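Local coordinates for protein Isomerase/lactonizing enzyme (Agrobacterium fabrum str. C58, PDB 2NQL) that belongs to the mandelate racemase and muconate lactonizing enzyme family of the enolase superfamily, and carries a bound sodium ion, at residues 53-58 / 124-129; 130-135 / 371-376; 246-251 / 275-280. One frame throughout, in Å; residues are numbered along the deposited sequence.

Contact 1. Residues 53-58 / 124-129; sequences VLVRMT and AALDIA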
ATOM      1  N   VAL A  53       4.456  -4.605 -16.355  1.00 13.79           N
ATOM      2  CA  VAL A  53       3.321  -5.517 -16.498  1.00 14.29           C
ATOM      3  C   VAL A  53       2.346  -4.917 -17.480  1.00 13.66           C
ATOM      4  O   VAL A  53       1.958  -3.763 -17.316  1.00 19.61           O
ATOM      5  CB  VAL A  53       2.595  -5.742 -15.126  1.00 18.81           C
ATOM      6  CG1 VAL A  53       1.191  -6.423 -15.342  1.00 15.75           C
ATOM      7  CG2 VAL A  53       3.475  -6.598 -14.203  1.00 16.56           C
ATOM      8  N   LEU A  54       1.943  -5.698 -18.477  1.00 14.65           N
ATOM      9  CA  LEU A  54       0.982  -5.249 -19.486  1.00 16.64           C
ATOM     10  C   LEU A  54      -0.330  -6.006 -19.325  1.00 16.16           C
ATOM     11  O   LEU A  54      -0.320  -7.201 -18.994  1.00 16.77           O
ATOM     12  CB  LEU A  54       1.538  -5.521 -20.893  1.00 15.78           C
ATOM     13  CG  LEU A  54       2.643  -4.547 -21.327  1.00 21.10           C
ATOM     14  CD1 LEU A  54       3.430  -5.165 -22.475  1.00 22.21           C
ATOM     15  CD2 LEU A  54       1.982  -3.262 -21.786  1.00 22.99           C
ATOM     16  N   VAL A  55      -1.449  -5.330 -19.590  1.00 16.72           N
ATOM     17  CA  VAL A  55      -2.768  -6.009 -19.562  1.00 12.88           C
ATOM     18  C   VAL A  55      -3.455  -5.832 -20.913  1.00 15.42           C
ATOM     19  O   VAL A  55      -3.543  -4.716 -21.404  1.00 15.58           O
ATOM     20  CB  VAL A  55      -3.680  -5.436 -18.434  1.00 15.99           C
ATOM     21  CG1 VAL A  55      -5.109  -5.982 -18.567  1.00 19.51           C
ATOM     22  CG2 VAL A  55      -3.112  -5.828 -17.066  1.00 17.80           C
ATOM     23  N   ARG A  56      -3.876  -6.937 -21.522  1.00 16.55           N
ATOM     24  CA  ARG A  56      -4.751  -6.898 -22.696  1.00 17.71           C
ATOM     25  C   ARG A  56      -6.168  -7.266 -22.272  1.00 16.81           C
ATOM     26  O   ARG A  56      -6.390  -8.367 -21.724  1.00 16.23           O
ATOM     27  CB  ARG A  56      -4.276  -7.871 -23.758  1.00 17.03           C
ATOM     28  CG  ARG A  56      -5.151  -7.857 -25.038  1.00 17.07           C
ATOM     29  CD  ARG A  56      -4.519  -8.619 -26.204  1.00 20.32           C
ATOM     30  NE  ARG A  56      -4.270 -10.033 -25.924  1.00 21.28           N
ATOM     31  CZ  ARG A  56      -3.379 -10.778 -26.569  1.00 19.90           C
ATOM     32  NH1 ARG A  56      -2.637 -10.260 -27.556  1.00 21.87           N
ATOM     33  NH2 ARG A  56      -3.239 -12.046 -26.255  1.00 19.67           N
ATOM     34  N   MET A  57      -7.086  -6.345 -22.553  1.00 19.01           N
ATOM     35  CA  MET A  57      -8.483  -6.434 -22.149  1.00 18.98           C
ATOM     36  C   MET A  57      -9.310  -6.434 -23.426  1.00 20.76           C
ATOM     37  O   MET A  57      -9.137  -5.557 -24.283  1.00 17.65           O
ATOM     38  CB  MET A  57      -8.841  -5.226 -21.282  1.00 14.80           C
ATOM     39  CG  MET A  57     -10.200  -5.349 -20.545  1.00 17.53           C
ATOM     40  SD  MET A  57     -10.595  -3.937 -19.530  1.00 20.28           S
ATOM     41  CE  MET A  57      -9.507  -4.228 -18.112  1.00 20.80           C
ATOM     42  N   THR A  58     -10.190  -7.418 -23.571  1.00 17.73           N
ATOM     43  CA  THR A  58     -10.923  -7.587 -24.838  1.00 20.01           C
ATOM     44  C   THR A  58     -12.423  -7.639 -24.547  1.00 24.16           C
ATOM     45  O   THR A  58     -12.832  -8.303 -23.620  1.00 21.14           O
ATOM     46  CB  THR A  58     -10.479  -8.854 -25.601  1.00 23.05           C
ATOM     47  OG1 THR A  58      -9.055  -8.828 -25.738  1.00 21.27           O
ATOM     48  CG2 THR A  58     -11.104  -8.905 -27.019  1.00 19.44           C
ATOM     49  N   ALA A 124      -4.472   0.489 -11.715  1.00 15.69           N
ATOM     50  CA  ALA A 124      -3.988   1.434 -12.726  1.00 18.00           C
ATOM     51  C   ALA A 124      -3.963   0.782 -14.108  1.00 17.85           C
ATOM     52  O   ALA A 124      -4.476   1.362 -15.101  1.00 14.65           O
ATOM     53  CB  ALA A 124      -2.582   1.962 -12.324  1.00 15.43           C
ATOM     54  N   ALA A 125      -3.396  -0.422 -14.190  1.00 14.01           N
ATOM     55  CA  ALA A 125      -3.356  -1.134 -15.458  1.00 17.54           C
ATOM     56  C   ALA A 125      -4.753  -1.435 -16.028  1.00 20.18           C
ATOM     57  O   ALA A 125      -5.007  -1.244 -17.226  1.00 16.01           O
ATOM     58  CB  ALA A 125      -2.494  -2.389 -15.362  1.00 16.09           C
ATOM     59  N   LEU A 126      -5.670  -1.878 -15.168  1.00 15.46           N
ATOM     60  CA  LEU A 126      -7.034  -2.158 -15.596  1.00 14.48           C
ATOM     61  C   LEU A 126      -7.775  -0.901 -16.031  1.00 13.82           C
ATOM     62  O   LEU A 126      -8.563  -0.952 -16.963  1.00 19.83           O
ATOM     63  CB  LEU A 126      -7.808  -2.840 -14.444  1.00 14.75           C
ATOM     64  CG  LEU A 126      -7.228  -4.209 -14.077  1.00 11.94           C
ATOM     65  CD1 LEU A 126      -7.874  -4.760 -12.752  1.00 14.76           C
ATOM     66  CD2 LEU A 126      -7.299  -5.292 -15.211  1.00 19.95           C
ATOM     67  N   ASP A 127      -7.512   0.195 -15.328  1.00 13.18           N
ATOM     68  CA  ASP A 127      -8.186   1.474 -15.579  1.00 15.69           C
ATOM     69  C   ASP A 127      -7.738   2.039 -16.942  1.00 18.83           C
ATOM     70  O   ASP A 127      -8.563   2.504 -17.743  1.00 17.81           O
ATOM     71  CB  ASP A 127      -7.890   2.460 -14.451  1.00 16.99           C
ATOM     72  CG  ASP A 127      -8.640   3.782 -14.606  1.00 23.06           C
ATOM     73  OD1 ASP A 127      -9.840   3.852 -14.245  1.00 21.52           O
ATOM     74  OD2 ASP A 127      -8.020   4.764 -15.070  1.00 20.18           O
ATOM     75  N   ILE A 128      -6.439   1.962 -17.215  1.00 16.93           N
ATOM     76  CA  ILE A 128      -5.919   2.426 -18.515  1.00 16.56           C
ATOM     77  C   ILE A 128      -6.536   1.592 -19.674  1.00 18.82           C
ATOM     78  O   ILE A 128      -7.027   2.154 -20.655  1.00 16.39           O
ATOM     79  CB  ILE A 128      -4.356   2.377 -18.537  1.00 14.93           C
ATOM     80  CG1 ILE A 128      -3.794   3.381 -17.515  1.00 15.41           C
ATOM     81  CG2 ILE A 128      -3.844   2.649 -20.005  1.00 16.71           C
ATOM     82  CD1 ILE A 128      -2.303   3.185 -17.169  1.00 19.07           C
ATOM     83  N   ALA A 129      -6.566   0.261 -19.530  1.00 16.22           N
ATOM     84  CA  ALA A 129      -7.143  -0.600 -20.561  1.00 15.78           C
ATOM     85  C   ALA A 129      -8.635  -0.319 -20.791  1.00 14.96           C
ATOM     86  O   ALA A 129      -9.097  -0.299 -21.929  1.00 16.30           O
ATOM     87  CB  ALA A 129      -6.909  -2.038 -20.246  1.00 17.71           C
TER

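Contact 2. Residues 130-135 / 371-376; sequences LWDIAG and PGLGVR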
ATOM      1  N   LEU A 130      -9.383  -0.113 -19.707  1.00 17.33           N
ATOM      2  CA  LEU A 130     -10.807   0.203 -19.824  1.00 16.53           C
ATOM      3  C   LEU A 130     -11.065   1.573 -20.478  1.00 18.40           C
ATOM      4  O   LEU A 130     -11.967   1.682 -21.321  1.00 21.44           O
ATOM      5  CB  LEU A 130     -11.508   0.124 -18.447  1.00 19.81           C
ATOM      6  CG  LEU A 130     -13.018  -0.143 -18.484  1.00 33.16           C
ATOM      7  CD1 LEU A 130     -13.389  -1.476 -19.136  1.00 22.59           C
ATOM      8  CD2 LEU A 130     -13.556  -0.107 -17.072  1.00 32.99           C
ATOM      9  N   TRP A 131     -10.289   2.597 -20.119  1.00 17.24           N
ATOM     10  CA  TRP A 131     -10.395   3.888 -20.833  1.00 17.15           C
ATOM     11  C   TRP A 131     -10.000   3.796 -22.314  1.00 20.36           C
ATOM     12  O   TRP A 131     -10.596   4.492 -23.158  1.00 20.29           O
ATOM     13  CB  TRP A 131      -9.574   4.990 -20.168  1.00 16.56           C
ATOM     14  CG  TRP A 131     -10.218   5.638 -18.978  1.00 19.47           C
ATOM     15  CD1 TRP A 131      -9.914   5.433 -17.636  1.00 20.17           C
ATOM     16  CD2 TRP A 131     -11.285   6.589 -19.003  1.00 18.85           C
ATOM     17  NE1 TRP A 131     -10.715   6.243 -16.841  1.00 21.49           N
ATOM     18  CE2 TRP A 131     -11.574   6.943 -17.651  1.00 21.65           C
ATOM     19  CE3 TRP A 131     -12.028   7.192 -20.040  1.00 25.40           C
ATOM     20  CZ2 TRP A 131     -12.579   7.870 -17.317  1.00 25.79           C
ATOM     21  CZ3 TRP A 131     -13.023   8.118 -19.697  1.00 26.45           C
ATOM     22  CH2 TRP A 131     -13.296   8.429 -18.351  1.00 26.40           C
ATOM     23  N   ASP A 132      -9.015   2.947 -22.619  1.00 15.86           N
ATOM     24  CA  ASP A 132      -8.610   2.676 -24.028  1.00 16.16           C
ATOM     25  C   ASP A 132      -9.815   2.114 -24.792  1.00 21.74           C
ATOM     26  O   ASP A 132     -10.162   2.584 -25.876  1.00 18.22           O
ATOM     27  CB  ASP A 132      -7.437   1.691 -24.048  1.00 18.04           C
ATOM     28  CG  ASP A 132      -6.825   1.490 -25.437  1.00 17.39           C
ATOM     29  OD1 ASP A 132      -7.126   2.272 -26.372  1.00 20.28           O
ATOM     30  OD2 ASP A 132      -6.027   0.531 -25.593  1.00 17.04           O
ATOM     31  N   ILE A 133     -10.463   1.112 -24.214  1.00 16.49           N
ATOM     32  CA  ILE A 133     -11.686   0.527 -24.793  1.00 17.94           C
ATOM     33  C   ILE A 133     -12.806   1.573 -24.942  1.00 17.45           C
ATOM     34  O   ILE A 133     -13.424   1.667 -26.020  1.00 21.63           O
ATOM     35  CB  ILE A 133     -12.148  -0.731 -23.992  1.00 18.34           C
ATOM     36  CG1 ILE A 133     -11.160  -1.886 -24.217  1.00 15.95           C
ATOM     37  CG2 ILE A 133     -13.543  -1.187 -24.442  1.00 17.09           C
ATOM     38  CD1 ILE A 133     -11.295  -3.034 -23.199  1.00 18.56           C
ATOM     39  N   ALA A 134     -13.044   2.358 -23.893  1.00 18.17           N
ATOM     40  CA  ALA A 134     -14.094   3.386 -23.891  1.00 20.63           C
ATOM     41  C   ALA A 134     -13.886   4.328 -25.080  1.00 27.84           C
ATOM     42  O   ALA A 134     -14.825   4.649 -25.815  1.00 21.25           O
ATOM     43  CB  ALA A 134     -14.080   4.181 -22.565  1.00 20.39           C
ATOM     44  N   GLY A 135     -12.637   4.729 -25.286  1.00 22.00           N
ATOM     45  CA  GLY A 135     -12.318   5.678 -26.360  1.00 19.77           C
ATOM     46  C   GLY A 135     -12.541   5.072 -27.724  1.00 21.59           C
ATOM     47  O   GLY A 135     -13.208   5.684 -28.566  1.00 24.43           O
ATOM     48  N   PRO A 371      -8.201   6.904 -31.699  1.00 24.34           N
ATOM     49  CA  PRO A 371      -9.131   6.769 -30.565  1.00 24.80           C
ATOM     50  C   PRO A 371      -8.558   5.914 -29.447  1.00 21.75           C
ATOM     51  O   PRO A 371      -7.632   5.152 -29.683  1.00 20.09           O
ATOM     52  CB  PRO A 371     -10.325   6.051 -31.176  1.00 20.02           C
ATOM     53  CG  PRO A 371      -9.777   5.325 -32.337  1.00 29.02           C
ATOM     54  CD  PRO A 371      -8.694   6.203 -32.894  1.00 26.77           C
ATOM     55  N   GLY A 372      -9.133   6.034 -28.250  1.00 22.79           N
ATOM     56  CA  GLY A 372      -8.601   5.376 -27.054  1.00 16.00           C
ATOM     57  C   GLY A 372      -7.245   5.950 -26.677  1.00 19.29           C
ATOM     58  O   GLY A 372      -7.009   7.170 -26.698  1.00 19.18           O
ATOM     59  N   LEU A 373      -6.352   5.041 -26.329  1.00 17.78           N
ATOM     60  CA  LEU A 373      -5.017   5.388 -25.899  1.00 19.73           C
ATOM     61  C   LEU A 373      -4.198   5.995 -27.054  1.00 21.37           C
ATOM     62  O   LEU A 373      -3.372   6.897 -26.833  1.00 20.27           O
ATOM     63  CB  LEU A 373      -4.377   4.106 -25.371  1.00 23.74           C
ATOM     64  CG  LEU A 373      -3.132   4.165 -24.519  1.00 25.79           C
ATOM     65  CD1 LEU A 373      -3.416   4.906 -23.236  1.00 22.04           C
ATOM     66  CD2 LEU A 373      -2.692   2.720 -24.269  1.00 21.70           C
ATOM     67  N   GLY A 374      -4.432   5.491 -28.270  1.00 21.16           N
ATOM     68  CA  GLY A 374      -3.725   5.965 -29.470  1.00 23.79           C
ATOM     69  C   GLY A 374      -2.426   5.215 -29.742  1.00 28.47           C
ATOM     70  O   GLY A 374      -1.743   5.481 -30.743  1.00 20.45           O
ATOM     71  N   VAL A 375      -2.047   4.303 -28.832  1.00 18.76           N
ATOM     72  CA  VAL A 375      -0.895   3.427 -29.047  1.00 15.61           C
ATOM     73  C   VAL A 375      -1.282   2.022 -28.626  1.00 23.20           C
ATOM     74  O   VAL A 375      -2.257   1.855 -27.895  1.00 17.22           O
ATOM     75  CB  VAL A 375       0.423   3.878 -28.287  1.00 19.97           C
ATOM     76  CG1 VAL A 375       0.809   5.356 -28.598  1.00 21.94           C
ATOM     77  CG2 VAL A 375       0.312   3.653 -26.774  1.00 18.68           C
ATOM     78  N   ARG A 376      -0.518   1.035 -29.091  1.00 17.42           N
ATOM     79  CA  ARG A 376      -0.639  -0.369 -28.632  1.00 20.24           C
ATOM     80  C   ARG A 376       0.745  -1.018 -28.792  1.00 21.23           C
ATOM     81  O   ARG A 376       1.603  -0.467 -29.501  1.00 19.32           O
ATOM     82  CB  ARG A 376      -1.676  -1.107 -29.486  1.00 17.24           C
ATOM     83  CG  ARG A 376      -1.246  -1.247 -30.943  1.00 20.06           C
ATOM     84  CD  ARG A 376      -2.150  -2.153 -31.720  1.00 20.30           C
ATOM     85  NE  ARG A 376      -1.609  -2.440 -33.053  1.00 20.54           N
ATOM     86  CZ  ARG A 376      -2.327  -2.936 -34.052  1.00 35.45           C
ATOM     87  NH1 ARG A 376      -3.621  -3.194 -33.869  1.00 23.64           N
ATOM     88  NH2 ARG A 376      -1.749  -3.164 -35.225  1.00 26.89           N
TER
HETATM   89  O   HOH W   1      -4.342   0.013 -27.545  1.00 20.03           O
HETATM   90  O   HOH W   2      -5.913   2.963 -28.786  1.00 23.04           O

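Contact 3. Residues 246-251 / 275-280; sequences EDIAGL and RARIER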
ATOM      1  N   GLU A 246       7.012   9.124   3.984  1.00 26.71           N
ATOM      2  CA  GLU A 246       6.159   8.950   5.166  1.00 27.02           C
ATOM      3  C   GLU A 246       6.218  10.165   6.101  1.00 31.12           C
ATOM      4  O   GLU A 246       5.333  10.358   6.947  1.00 29.34           O
ATOM      5  CB  GLU A 246       6.590   7.694   5.917  1.00 24.74           C
ATOM      6  CG  GLU A 246       6.692   6.449   5.061  1.00 23.81           C
ATOM      7  CD  GLU A 246       8.109   6.165   4.564  1.00 28.17           C
ATOM      8  OE1 GLU A 246       8.871   7.124   4.266  1.00 27.30           O
ATOM      9  OE2 GLU A 246       8.471   4.978   4.455  1.00 23.41           O
ATOM     10  N   ASP A 247       7.257  10.985   5.924  1.00 28.09           N
ATOM     11  CA  ASP A 247       7.615  12.061   6.852  1.00 29.97           C
ATOM     12  C   ASP A 247       6.898  13.363   6.470  1.00 28.33           C
ATOM     13  O   ASP A 247       7.539  14.315   6.036  1.00 29.52           O
ATOM     14  CB  ASP A 247       9.144  12.236   6.849  1.00 30.42           C
ATOM     15  CG  ASP A 247       9.645  13.226   7.910  1.00 35.08           C
ATOM     16  OD1 ASP A 247       8.860  13.637   8.792  1.00 34.83           O
ATOM     17  OD2 ASP A 247      10.833  13.609   7.838  1.00 32.78           O
ATOM     18  N   ILE A 248       5.567  13.385   6.630  1.00 28.85           N
ATOM     19  CA  ILE A 248       4.734  14.552   6.284  1.00 30.14           C
ATOM     20  C   ILE A 248       5.096  15.777   7.150  1.00 37.40           C
ATOM     21  O   ILE A 248       5.136  16.900   6.649  1.00 30.34           O
ATOM     22  CB  ILE A 248       3.205  14.223   6.323  1.00 32.05           C
ATOM     23  CG1 ILE A 248       2.855  13.140   5.282  1.00 29.54           C
ATOM     24  CG2 ILE A 248       2.329  15.482   6.074  1.00 30.54           C
ATOM     25  CD1 ILE A 248       1.493  12.467   5.488  1.00 31.27           C
ATOM     26  N   ALA A 249       5.400  15.546   8.429  1.00 36.02           N
ATOM     27  CA  ALA A 249       5.907  16.609   9.309  1.00 35.66           C
ATOM     28  C   ALA A 249       7.215  17.221   8.786  1.00 31.10           C
ATOM     29  O   ALA A 249       7.396  18.445   8.821  1.00 34.02           O
ATOM     30  CB  ALA A 249       6.097  16.078  10.735  1.00 33.70           C
ATOM     31  N   GLY A 250       8.115  16.361   8.307  1.00 27.39           N
ATOM     32  CA  GLY A 250       9.380  16.791   7.713  1.00 28.19           C
ATOM     33  C   GLY A 250       9.223  17.552   6.409  1.00 33.82           C
ATOM     34  O   GLY A 250       9.936  18.535   6.169  1.00 29.58           O
ATOM     35  N   LEU A 251       8.301  17.086   5.563  1.00 30.91           N
ATOM     36  CA  LEU A 251       7.944  17.787   4.324  1.00 33.86           C
ATOM     37  C   LEU A 251       7.346  19.163   4.622  1.00 31.39           C
ATOM     38  O   LEU A 251       7.702  20.163   3.967  1.00 28.99           O
ATOM     39  CB  LEU A 251       6.969  16.950   3.477  1.00 27.85           C
ATOM     40  CG  LEU A 251       6.557  17.534   2.108  1.00 25.40           C
ATOM     41  CD1 LEU A 251       7.767  17.686   1.191  1.00 25.58           C
ATOM     42  CD2 LEU A 251       5.520  16.649   1.462  1.00 28.05           C
ATOM     43  N   ARG A 275      -4.140  14.764  -0.601  1.00 23.40           N
ATOM     44  CA  ARG A 275      -4.839  15.453   0.507  1.00 22.38           C
ATOM     45  C   ARG A 275      -4.069  15.473   1.812  1.00 28.21           C
ATOM     46  O   ARG A 275      -3.997  16.504   2.471  1.00 29.33           O
ATOM     47  CB  ARG A 275      -6.228  14.861   0.742  1.00 25.36           C
ATOM     48  CG  ARG A 275      -7.180  15.018  -0.405  1.00 23.86           C
ATOM     49  CD  ARG A 275      -8.590  14.524  -0.111  1.00 30.29           C
ATOM     50  NE  ARG A 275      -9.389  14.515  -1.339  1.00 29.61           N
ATOM     51  CZ  ARG A 275      -9.975  15.580  -1.889  1.00 40.87           C
ATOM     52  NH1 ARG A 275      -9.889  16.779  -1.318  1.00 39.60           N
ATOM     53  NH2 ARG A 275     -10.660  15.442  -3.019  1.00 35.16           N
ATOM     54  N   ALA A 276      -3.471  14.341   2.177  1.00 28.00           N
ATOM     55  CA  ALA A 276      -2.635  14.249   3.374  1.00 27.89           C
ATOM     56  C   ALA A 276      -1.447  15.213   3.385  1.00 35.31           C
ATOM     57  O   ALA A 276      -1.049  15.687   4.455  1.00 34.29           O
ATOM     58  CB  ALA A 276      -2.176  12.809   3.592  1.00 29.90           C
ATOM     59  N   ARG A 277      -0.900  15.531   2.211  1.00 27.92           N
ATOM     60  CA  ARG A 277       0.240  16.457   2.148  1.00 27.56           C
ATOM     61  C   ARG A 277      -0.165  17.918   2.018  1.00 27.65           C
ATOM     62  O   ARG A 277       0.400  18.771   2.691  1.00 31.64           O
ATOM     63  CB  ARG A 277       1.243  16.084   1.041  1.00 27.90           C
ATOM     64  CG  ARG A 277       2.234  15.016   1.436  1.00 28.84           C
ATOM     65  CD  ARG A 277       1.681  13.653   1.106  1.00 23.17           C
ATOM     66  NE  ARG A 277       2.471  12.543   1.604  1.00 24.50           N
ATOM     67  CZ  ARG A 277       1.995  11.308   1.735  1.00 27.00           C
ATOM     68  NH1 ARG A 277       0.731  11.045   1.410  1.00 23.98           N
ATOM     69  NH2 ARG A 277       2.782  10.341   2.192  1.00 29.69           N
ATOM     70  N   ILE A 278      -1.143  18.215   1.167  1.00 27.29           N
ATOM     71  CA  ILE A 278      -1.444  19.609   0.879  1.00 26.99           C
ATOM     72  C   ILE A 278      -2.233  20.273   2.009  1.00 35.99           C
ATOM     73  O   ILE A 278      -2.193  21.494   2.158  1.00 37.68           O
ATOM     74  CB  ILE A 278      -2.087  19.811  -0.516  1.00 30.52           C
ATOM     75  CG1 ILE A 278      -3.532  19.281  -0.545  1.00 31.32           C
ATOM     76  CG2 ILE A 278      -1.190  19.166  -1.619  1.00 25.11           C
ATOM     77  CD1 ILE A 278      -4.322  19.688  -1.764  1.00 31.94           C
ATOM     78  N   GLU A 279      -2.913  19.460   2.821  1.00 37.32           N
ATOM     79  CA  GLU A 279      -3.587  19.943   4.034  1.00 37.56           C
ATOM     80  C   GLU A 279      -2.616  20.441   5.119  1.00 42.59           C
ATOM     81  O   GLU A 279      -3.005  21.211   5.996  1.00 54.18           O
ATOM     82  CB  GLU A 279      -4.593  18.896   4.563  1.00 42.40           C
ATOM     83  CG  GLU A 279      -5.883  18.776   3.689  1.00 50.20           C
ATOM     84  CD  GLU A 279      -6.692  17.468   3.871  1.00 57.95           C
ATOM     85  OE1 GLU A 279      -6.310  16.583   4.679  1.00 33.86           O
ATOM     86  OE2 GLU A 279      -7.729  17.324   3.178  1.00 43.90           O
ATOM     87  N   ARG A 280      -1.349  20.032   5.022  1.00 43.64           N
ATOM     88  CA  ARG A 280      -0.302  20.401   5.976  1.00 47.07           C
ATOM     89  C   ARG A 280       0.897  21.176   5.401  1.00 44.88           C
ATOM     90  O   ARG A 280       1.509  21.960   6.119  1.00 49.09           O
ATOM     91  CB  ARG A 280       0.211  19.149   6.690  1.00 51.62           C
ATOM     92  CG  ARG A 280      -0.769  18.540   7.686  1.00 61.91           C
ATOM     93  CD  ARG A 280      -0.198  17.263   8.299  1.00 57.08           C
ATOM     94  NE  ARG A 280       0.982  17.525   9.126  1.00 54.55           N
ATOM     95  CZ  ARG A 280       1.580  16.619   9.898  1.00 54.64           C
ATOM     96  NH1 ARG A 280       1.116  15.372   9.959  1.00 49.58           N
ATOM     97  NH2 ARG A 280       2.646  16.962  10.611  1.00 44.48           N
TER

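Contact 1. Residues 53-58 / 124-129
Val55 and Met57 point from one face of strand 50-59 into helix 117-138, where Ala125, Leu126 and Ala129 receive them; this is sheet-on-helix packing in the alpha+beta N-terminal domain of the enolase superfamily, with an antiparallel sheet backed by helices. Strand and helix run in the same general sense, their segment axes 41° apart and 8.4 Å from each other at the closest. Alternation along the strand sets the pattern: the residues between, Leu54 and Arg56, turn to the other face, where Arg56 makes a salt bridge with Glu9 of strand 5-15. Val55 straddles the helix surface with its two methyls, CG2 resting on Ala125 CB at 3.9 Å while CG1 reaches Leu126 CD2 at 4.1 Å. Two alanines one helical turn apart let the strand come close, and Met57 CB lies 3.9 Å from Ala129 CB. Leu86 of helix 75-90 also packs on Leu126, so the leucine is shared between strand and second helix. Met57 leaves the backbone extended, CG anti to N (chi1 -168°), and bends only at its last torsion (chi3 -76°), which swings the terminal methyl back over the helix. There it crosses the leucine side chain at about a right angle, with Met57 CE 3.8 Å from Leu126 CD2 and 3.6 Å from Leu126 O.

Contact 2. Residues 130-135 / 371-376
Pro371 opens the loop at the border of the contact, its CB 3.9 Å from Gly135 O of helix 117-138. Gly372 follows where the two backbones come nearest, the alpha carbons of Gly135 and Gly372 approaching to 3.8 Å. Neither residue carries a CB, so backbone meets backbone directly, and Gly372 also has a positive phi. Its CA lies 3.4 Å from Asp132 O, a CA-H...O contact, while its backbone is hydrogen-bonded to Lys140 and Ile142 beyond the helix. Pro371 to Gly374 form a type II' beta turn, and through it the C-terminal barrel domain of this enolase-superfamily fold is tied to a helix of the N-terminal domain. Leu373 supplies the direct bond: its N donates to Asp132 OD1 over 2.9 Å, nearly straight at 178°, though it meets the oxygen from 51° above the carboxylate plane. With chi1 at -172°, Asp132 extends its CG opposite the backbone N, which carries the carboxylate off the helix and onto the turn, with Leu373 CB only 3.5 Å from Asp132 OD1. The same oxygen also accepts from Gln136 NE2 and from a water that donates to Pro371 O and accepts from Gly374 N, so OD1 of this buried, probably ionised carboxylate is gripped by three donors and the water ties both ends of the turn together. Farther on, Val375 O takes a second water at 2.8 Å, and that water donates to Asp132 OD2 as well. Asp132 OD2 accepts in addition from Trp66 N of strand 64-70.

Contact 3. Residues 246-251 / 275-280
The two backbones come nearest at Ile248 and Arg277, whose CA atoms are 6.4 Å apart, where the first turn of helix 248-255 meets the last part of helix 271-278. Both are outer helices of the modified TIM barrel, (beta/alpha)7beta, of the enolase superfamily, neighbours in sequence with strand 262-264 between them. Asp247 is the N-cap of the first, its OD1 accepting from Gly250 N. Ile248 lies between two arginines. Its CD1 methyl sits over the centre of the Arg277 guanidinium, 3.9 Å above the plane, while CG2 lies over a face of the Arg280 guanidinium, offset toward the rim. The branching of Ile248 explains this: CG1 anti to the carbonyl carbon (chi1 -62°) sends one arm to each arginine. The aliphatic parts also touch, Ile248 CG2 to Arg280 CD at 3.8 Å and Leu251 CD2 to Arg277 CG at 3.7 Å. Hydrogen bonds hold the Arg277 head through Asp273 O and Thr245 O. Arg280 has salt bridges with Glu252 and, across the subunit interface, with Glu279 of the second subunit, so this edge of the barrel forms part of the dimer contact. A bend at chi3 (66°) turns the Arg280 head along the helix start, placing its NH2 3.5 Å from Ala249 CA and 3.6 Å from Ala249 CB.

Contacts 1 and 2 use successive parts of helix 117-138 and touch one another, Met57 SD packing on Leu130 CD1 and Ile128 CG2 on Leu373 CD1. The first is a wholly buried apolar seam inside the N-terminal domain. The second, also mostly buried, works through one carboxylate, two glycines and waters, where the loop 371-376 meets the helix of the N-terminal domain. Contact 3 stands apart, its centre 31 Å from that of contact 1 and 35 Å from that of contact 2, although in sequence it lies within the loop that contact 2 closes. Partly buried at the subunit interface, it mixes aliphatic packing with arginines whose charged ends are bonded elsewhere.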